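Side-chain contacts in N-acetylglucosamine-6-phosphate deacetylase (Thermotoga maritima, PDB 1O12), which probably removes the acetyl group from N-acetylglucosamine 6-phosphate, using one bound divalent metal ion per subunit: residues 174-177 and 178-182; 306-309 and 310-314; 329-332 and 333-337. All coordinates share one frame; numbering follows the deposited sequence.

Contact 1 of 3, residues 174-177 and 178-182; sequences LLRL and VKRDI
L177 and R180 meet one turn apart in the loop that joins strands 159-164 and 183-186 of the amidohydrolase TIM barrel, where the chain curls through successive i to i+3 turns. The turn between them is closed by R180 N, which gives its hydrogen to L177 O at 2.7 Å; the donor stands well above the carbonyl plane. The tightly packed part is the buried core round L177 and I182. L177 CB meets I182 CD1 at 4.2 Å, while L152, on helix 149-152, also packs against L177, and I182 packs on A159 of strand 159-164. R180 bridges this core and the charged rim. The L177 methyl CD2 lies over one face of its guanidinium, toward the edge of the group, and comes within 3.6 Å of R180 NH1. That flat group is in turn fixed by hydrogen bonds from NH1 to the carbonyls of I155 and L152, so the methyl covers a group whose rotation is already restrained. The looser, more exposed part is confined to the charged ends of R176 and K179. Their chains run side by side in the same direction, with R176 NE and K179 NZ 4.1 Å apart; two positive groups this close probably disfavour each other, although R176 NH1 has a salt bridge to E149 that should offset part of the cost. Below its charged end K179 is closely laid down, because its CG sits between the backbone N and the carbonyl carbon (chi1 68°): both CG and CE of K179 rest 3.2 Å from R176 O.

Contact 2 of 3, residues 306-309 and 310-314; sequences FFSQ and AVKNF
Q309 and N313 join their side-chain amides one helical turn apart, near the start of helix 307-318. Q309 NE2 donates to N313 OD1 at 3.2 Å, nearly straight at the hydrogen (163°). The acceptor lies in the plane of the Q309 amide, yet the donor stands above the N313 carbonyl plane and the two amides are turned 49° apart. Q309 can fold back in this way because its chain bends at chi2 (55°). The other end of the N313 amide is also engaged, since ND2 donates to the carbonyl of C240. Beneath this pair the backbone is satisfied in the usual i to i+4 fashion: A310 N reaches the carbonyl O of F306, the N-cap residue, at 3.0 Å, V311 N reaches F307 O, and N313 N reaches Q309 O at 2.8 Å, whereas the K312 N to S308 O bond is weak. S308 N, in the first turn, is taken up by Q85 OE1. On the apolar side F307 CE1 touches V311 CG2 at 3.7 Å, the ring also meeting F57 of strand 52-59. With both functions of the N313 amide committed, its orientation is probably well defined, and the helix is tied through it to the loop carrying C240.

Contact 3 of 3, residues 329-332 and 333-337; sequences SSYN and SCVEL
Y331 carries its CG anti to the backbone N (chi1 -176°), and in V335 the branch CG2 lies beside the backbone N because CG1 has taken the anti place (chi1 167°); together these torsions bring the methyl over the ring one helical turn away. V335 CG2 sits over one face, displaced toward the hydroxyl end, 3.8 Å from the centroid of the Y331 ring and 22° off the normal, a CH-pi contact. Its nearest ring atom is Y331 CZ at 3.5 Å. The same methyl also lies 3.5 Å from Y331 O, so it is wedged between the phenol and the carbonyl of one residue. An alanine at Y331 removes the ring, which would probably leave V335 CG2 without its aromatic cover and open a gap beside P23, I24 and R344, which the ring also touches. Regular bonds underlie the pair: C334 N to S330 O, V335 N to Y331 O at 2.9 Å, and E336 N to N332 O, the last donor tilted from the carbonyl plane. The wider pi-type turn at 329-331 overlaps the start of this run. On another side of the helix the amide of N332 is gripped twice, ND2 donating to the carbonyls of I262 and A259, and E336, whose CG lies 3.3 Å from N332 O, holds R206 in a salt bridge. A helix lying against a barrel strand, here 262-265 through N332, S333 and E336, with an i to i+4 aromatic-aliphatic pair on another side, fits the outer helices of a TIM barrel, as in the amidohydrolases.

Read from the N terminus, the three contacts come in series: each is a local turn with no residues enclosed between its halves, and none nests within or crosses another. Contact 1 lies in the loop linking strands 159-164 and 183-186, and its centre is about 31 Å from that of contact 2, on the opposite side of the chain's centre. Contacts 2 and 3 belong to consecutive helices, 307-318 and 322-336, and do touch: F307 CZ lies 3.6 Å from S329 O, and V311 packs against S329 as well. Both helices also meet strands 52-59 and 262-265, whereas contact 1 stays clear of contact 3, with nearest atoms about 5 Å apart.

Contact 1 of 3, residues 174-177 and 178-182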
loop_
_atom_site.group_PDB
_atom_site.type_symbol
_atom_site.label_atom_id
_atom_site.label_comp_id
_atom_site.label_asym_id
_atom_site.label_seq_id
_atom_site.Cartn_x
_atom_site.Cartn_y
_atom_site.Cartn_z
ATOM N N LEU A 174 -8.505 14.086 -24.285
ATOM C CA LEU A 174 -9.597 13.646 -23.429
ATOM C C LEU A 174 -9.885 14.648 -22.320
ATOM O O LEU A 174 -11.002 14.731 -21.836
ATOM C CB LEU A 174 -9.296 12.259 -22.842
ATOM C CG LEU A 174 -8.988 11.164 -23.861
ATOM C CD1 LEU A 174 -8.647 9.890 -23.107
ATOM C CD2 LEU A 174 -10.165 10.944 -24.832
ATOM N N LEU A 175 -8.883 15.425 -21.926
ATOM C CA LEU A 175 -9.107 16.411 -20.882
ATOM C C LEU A 175 -10.160 17.420 -21.285
ATOM O O LEU A 175 -10.735 18.111 -20.439
ATOM C CB LEU A 175 -7.826 17.147 -20.564
ATOM C CG LEU A 175 -6.800 16.230 -19.943
ATOM C CD1 LEU A 175 -5.451 16.922 -19.935
ATOM C CD2 LEU A 175 -7.264 15.873 -18.546
ATOM N N ARG A 176 -10.425 17.529 -22.571
ATOM C CA ARG A 176 -11.416 18.494 -22.952
ATOM C C ARG A 176 -12.814 18.034 -22.647
ATOM O O ARG A 176 -13.751 18.819 -22.747
ATOM C CB ARG A 176 -11.260 18.836 -24.415
ATOM C CG ARG A 176 -10.059 19.729 -24.619
ATOM C CD ARG A 176 -9.679 19.782 -26.051
ATOM N NE ARG A 176 -10.831 20.183 -26.848
ATOM C CZ ARG A 176 -10.891 20.000 -28.155
ATOM N NH1 ARG A 176 -9.865 19.433 -28.779
ATOM N NH2 ARG A 176 -11.975 20.364 -28.825
ATOM N N LEU A 177 -12.950 16.773 -22.233
ATOM C CA LEU A 177 -14.259 16.198 -21.939
ATOM C C LEU A 177 -14.811 16.554 -20.585
ATOM O O LEU A 177 -16.026 16.608 -20.416
ATOM C CB LEU A 177 -14.222 14.678 -22.045
ATOM C CG LEU A 177 -13.860 14.152 -23.436
ATOM C CD1 LEU A 177 -13.876 12.613 -23.422
ATOM C CD2 LEU A 177 -14.845 14.698 -24.448
ATOM N N VAL A 178 -13.931 16.809 -19.624
ATOM C CA VAL A 178 -14.397 17.123 -18.287
ATOM C C VAL A 178 -15.373 18.291 -18.247
ATOM O O VAL A 178 -16.314 18.287 -17.445
ATOM C CB VAL A 178 -13.216 17.383 -17.342
ATOM C CG1 VAL A 178 -13.717 17.754 -15.933
ATOM C CG2 VAL A 178 -12.355 16.124 -17.270
ATOM N N LYS A 179 -15.178 19.277 -19.114
ATOM C CA LYS A 179 -16.075 20.436 -19.129
ATOM C C LYS A 179 -17.444 20.031 -19.665
ATOM O O LYS A 179 -18.376 20.815 -19.606
ATOM C CB LYS A 179 -15.495 21.585 -19.985
ATOM C CG LYS A 179 -15.450 21.272 -21.487
ATOM C CD LYS A 179 -14.564 22.221 -22.325
ATOM C CE LYS A 179 -14.498 21.720 -23.804
ATOM N NZ LYS A 179 -13.513 22.439 -24.710
ATOM N N ARG A 180 -17.565 18.803 -20.174
ATOM C CA ARG A 180 -18.836 18.315 -20.711
ATOM C C ARG A 180 -19.599 17.433 -19.715
ATOM O O ARG A 180 -20.515 16.677 -20.098
ATOM C CB ARG A 180 -18.604 17.541 -22.004
ATOM C CG ARG A 180 -17.776 18.295 -22.995
ATOM C CD ARG A 180 -17.544 17.491 -24.253
ATOM N NE ARG A 180 -16.464 18.101 -25.013
ATOM C CZ ARG A 180 -16.085 17.717 -26.223
ATOM N NH1 ARG A 180 -16.701 16.711 -26.830
ATOM N NH2 ARG A 180 -15.087 18.350 -26.818
ATOM N N ASP A 181 -19.224 17.550 -18.438
ATOM C CA ASP A 181 -19.873 16.785 -17.369
ATOM C C ASP A 181 -19.540 15.301 -17.526
ATOM O O ASP A 181 -20.386 14.433 -17.342
ATOM C CB ASP A 181 -21.395 16.998 -17.407
ATOM C CG ASP A 181 -22.066 16.743 -16.053
ATOM O OD1 ASP A 181 -23.324 16.646 -16.010
ATOM O OD2 ASP A 181 -21.346 16.645 -15.027
ATOM N N ILE A 182 -18.298 15.034 -17.913
ATOM C CA ILE A 182 -17.805 13.674 -18.064
ATOM C C ILE A 182 -16.620 13.471 -17.098
ATOM O O ILE A 182 -15.696 14.283 -17.074
ATOM C CB ILE A 182 -17.346 13.407 -19.518
ATOM C CG1 ILE A 182 -18.524 13.601 -20.479
ATOM C CG2 ILE A 182 -16.750 12.011 -19.628
ATOM C CD1 ILE A 182 -18.195 13.309 -21.938
#

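Contact 2 of 3, residues 306-309 and 310-314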
loop_
_atom_site.group_PDB
_atom_site.type_symbol
_atom_site.label_atom_id
_atom_site.label_comp_id
_atom_site.label_asym_id
_atom_site.label_seq_id
_atom_site.Cartn_x
_atom_site.Cartn_y
_atom_site.Cartn_z
ATOM N N PHE A 306 -23.606 -9.376 -8.097
ATOM C CA PHE A 306 -24.780 -8.502 -7.968
ATOM C C PHE A 306 -24.350 -7.375 -7.036
ATOM O O PHE A 306 -23.610 -7.616 -6.087
ATOM C CB PHE A 306 -25.985 -9.227 -7.355
ATOM C CG PHE A 306 -26.707 -10.148 -8.307
ATOM C CD1 PHE A 306 -26.525 -10.054 -9.679
ATOM C CD2 PHE A 306 -27.608 -11.106 -7.820
ATOM C CE1 PHE A 306 -27.221 -10.891 -10.551
ATOM C CE2 PHE A 306 -28.306 -11.947 -8.697
ATOM C CZ PHE A 306 -28.109 -11.835 -10.056
ATOM N N PHE A 307 -24.799 -6.149 -7.288
ATOM C CA PHE A 307 -24.363 -5.058 -6.440
ATOM C C PHE A 307 -24.586 -5.389 -4.979
ATOM O O PHE A 307 -23.711 -5.180 -4.131
ATOM C CB PHE A 307 -25.068 -3.761 -6.779
ATOM C CG PHE A 307 -24.329 -2.557 -6.278
ATOM C CD1 PHE A 307 -24.490 -2.122 -4.967
ATOM C CD2 PHE A 307 -23.392 -1.921 -7.091
ATOM C CE1 PHE A 307 -23.718 -1.074 -4.475
ATOM C CE2 PHE A 307 -22.615 -0.875 -6.623
ATOM C CZ PHE A 307 -22.771 -0.446 -5.312
ATOM N N SER A 308 -25.764 -5.910 -4.684
ATOM C CA SER A 308 -26.112 -6.288 -3.317
ATOM C C SER A 308 -25.060 -7.195 -2.662
ATOM O O SER A 308 -24.765 -7.052 -1.468
ATOM C CB SER A 308 -27.459 -6.997 -3.313
ATOM O OG SER A 308 -27.903 -7.177 -1.999
ATOM N N GLN A 309 -24.508 -8.128 -3.437
ATOM C CA GLN A 309 -23.509 -9.052 -2.925
ATOM C C GLN A 309 -22.207 -8.301 -2.708
ATOM O O GLN A 309 -21.469 -8.587 -1.776
ATOM C CB GLN A 309 -23.294 -10.211 -3.902
ATOM C CG GLN A 309 -22.513 -11.393 -3.297
ATOM C CD GLN A 309 -23.168 -11.923 -2.022
ATOM O OE1 GLN A 309 -24.328 -12.327 -2.033
ATOM N NE2 GLN A 309 -22.421 -11.915 -0.917
ATOM N N ALA A 310 -21.949 -7.324 -3.570
ATOM C CA ALA A 310 -20.762 -6.500 -3.475
ATOM C C ALA A 310 -20.721 -5.843 -2.102
ATOM O O ALA A 310 -19.687 -5.843 -1.441
ATOM C CB ALA A 310 -20.778 -5.450 -4.541
ATOM N N VAL A 311 -21.847 -5.294 -1.666
ATOM C CA VAL A 311 -21.904 -4.628 -0.376
ATOM C C VAL A 311 -21.654 -5.592 0.782
ATOM O O VAL A 311 -20.867 -5.291 1.709
ATOM C CB VAL A 311 -23.264 -3.918 -0.190
ATOM C CG1 VAL A 311 -23.365 -3.294 1.203
ATOM C CG2 VAL A 311 -23.408 -2.841 -1.253
ATOM N N LYS A 312 -22.296 -6.756 0.719
ATOM C CA LYS A 312 -22.135 -7.730 1.779
ATOM C C LYS A 312 -20.678 -8.159 1.832
ATOM O O LYS A 312 -20.082 -8.221 2.918
ATOM C CB LYS A 312 -23.013 -8.956 1.545
ATOM C CG LYS A 312 -24.515 -8.725 1.677
ATOM C CD LYS A 312 -25.253 -10.054 1.875
ATOM C CE LYS A 312 -26.723 -9.988 1.474
ATOM N NZ LYS A 312 -26.922 -9.947 -0.028
ATOM N N ASN A 313 -20.110 -8.440 0.658
ATOM C CA ASN A 313 -18.740 -8.907 0.584
ATOM C C ASN A 313 -17.808 -7.906 1.199
ATOM O O ASN A 313 -17.037 -8.243 2.102
ATOM C CB ASN A 313 -18.291 -9.188 -0.871
ATOM C CG ASN A 313 -18.850 -10.494 -1.434
ATOM O OD1 ASN A 313 -19.299 -11.371 -0.697
ATOM N ND2 ASN A 313 -18.810 -10.630 -2.747
ATOM N N PHE A 314 -17.887 -6.668 0.721
ATOM C CA PHE A 314 -17.021 -5.616 1.212
ATOM C C PHE A 314 -17.107 -5.512 2.703
ATOM O O PHE A 314 -16.091 -5.418 3.386
ATOM C CB PHE A 314 -17.386 -4.267 0.614
ATOM C CG PHE A 314 -16.403 -3.202 0.952
ATOM C CD1 PHE A 314 -16.567 -2.422 2.097
ATOM C CD2 PHE A 314 -15.271 -3.015 0.150
ATOM C CE1 PHE A 314 -15.622 -1.455 2.445
ATOM C CE2 PHE A 314 -14.317 -2.064 0.473
ATOM C CZ PHE A 314 -14.491 -1.277 1.626
#

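Contact 3 of 3, residues 329-332 and 333-337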
loop_
_atom_site.group_PDB
_atom_site.type_symbol
_atom_site.label_atom_id
_atom_site.label_comp_id
_atom_site.label_asym_id
_atom_site.label_seq_id
_atom_site.Cartn_x
_atom_site.Cartn_y
_atom_site.Cartn_z
ATOM N N SER A 329 -20.634 2.493 -1.341
ATOM C CA SER A 329 -21.722 2.019 -2.183
ATOM C C SER A 329 -22.511 3.123 -2.875
ATOM O O SER A 329 -23.242 2.838 -3.811
ATOM C CB SER A 329 -22.679 1.110 -1.413
ATOM O OG SER A 329 -23.329 1.831 -0.389
ATOM N N SER A 330 -22.390 4.369 -2.439
ATOM C CA SER A 330 -23.119 5.435 -3.138
ATOM C C SER A 330 -22.536 6.844 -3.022
ATOM O O SER A 330 -22.318 7.503 -4.027
ATOM C CB SER A 330 -24.606 5.471 -2.711
ATOM O OG SER A 330 -24.798 6.130 -1.459
ATOM N N TYR A 331 -22.286 7.304 -1.805
ATOM C CA TYR A 331 -21.776 8.651 -1.617
ATOM C C TYR A 331 -20.507 9.002 -2.412
ATOM O O TYR A 331 -20.451 10.063 -3.041
ATOM C CB TYR A 331 -21.553 8.935 -0.122
ATOM C CG TYR A 331 -21.113 10.345 0.153
ATOM C CD1 TYR A 331 -21.965 11.427 -0.109
ATOM C CD2 TYR A 331 -19.840 10.610 0.640
ATOM C CE1 TYR A 331 -21.561 12.740 0.108
ATOM C CE2 TYR A 331 -19.416 11.920 0.870
ATOM C CZ TYR A 331 -20.284 12.974 0.599
ATOM O OH TYR A 331 -19.863 14.259 0.817
ATOM N N ASN A 332 -19.494 8.140 -2.387
ATOM C CA ASN A 332 -18.284 8.439 -3.123
ATOM C C ASN A 332 -18.550 8.674 -4.626
ATOM O O ASN A 332 -18.041 9.632 -5.197
ATOM C CB ASN A 332 -17.227 7.345 -2.901
ATOM C CG ASN A 332 -16.704 7.313 -1.439
ATOM O OD1 ASN A 332 -16.825 8.299 -0.699
ATOM N ND2 ASN A 332 -16.107 6.183 -1.035
ATOM N N SER A 333 -19.369 7.843 -5.263
ATOM C CA SER A 333 -19.650 8.034 -6.692
ATOM C C SER A 333 -20.410 9.321 -6.885
ATOM O O SER A 333 -20.136 10.080 -7.805
ATOM C CB SER A 333 -20.522 6.910 -7.253
ATOM O OG SER A 333 -19.957 5.648 -7.018
ATOM N N CYS A 334 -21.385 9.551 -6.019
ATOM C CA CYS A 334 -22.178 10.746 -6.126
ATOM C C CYS A 334 -21.274 11.964 -6.124
ATOM O O CYS A 334 -21.499 12.897 -6.883
ATOM C CB CYS A 334 -23.182 10.834 -4.968
ATOM S SG CYS A 334 -24.628 9.772 -5.146
ATOM N N VAL A 335 -20.245 11.956 -5.282
ATOM C CA VAL A 335 -19.338 13.091 -5.214
ATOM C C VAL A 335 -18.568 13.197 -6.510
ATOM O O VAL A 335 -18.341 14.289 -7.012
ATOM C CB VAL A 335 -18.331 12.975 -4.017
ATOM C CG1 VAL A 335 -17.199 14.006 -4.173
ATOM C CG2 VAL A 335 -19.062 13.206 -2.689
ATOM N N GLU A 336 -18.187 12.069 -7.083
ATOM C CA GLU A 336 -17.422 12.135 -8.320
ATOM C C GLU A 336 -18.243 12.674 -9.472
ATOM O O GLU A 336 -17.779 13.490 -10.265
ATOM C CB GLU A 336 -16.884 10.758 -8.707
ATOM C CG GLU A 336 -15.968 10.167 -7.701
ATOM C CD GLU A 336 -15.206 8.980 -8.245
ATOM O OE1 GLU A 336 -15.830 8.005 -8.758
ATOM O OE2 GLU A 336 -13.958 9.034 -8.152
ATOM N N LEU A 337 -19.473 12.191 -9.550
ATOM C CA LEU A 337 -20.387 12.538 -10.610
ATOM C C LEU A 337 -21.131 13.852 -10.441
ATOM O O LEU A 337 -21.991 14.182 -11.259
ATOM C CB LEU A 337 -21.381 11.396 -10.750
ATOM C CG LEU A 337 -20.723 10.146 -11.296
ATOM C CD1 LEU A 337 -21.591 8.921 -11.006
ATOM C CD2 LEU A 337 -20.466 10.342 -12.791
#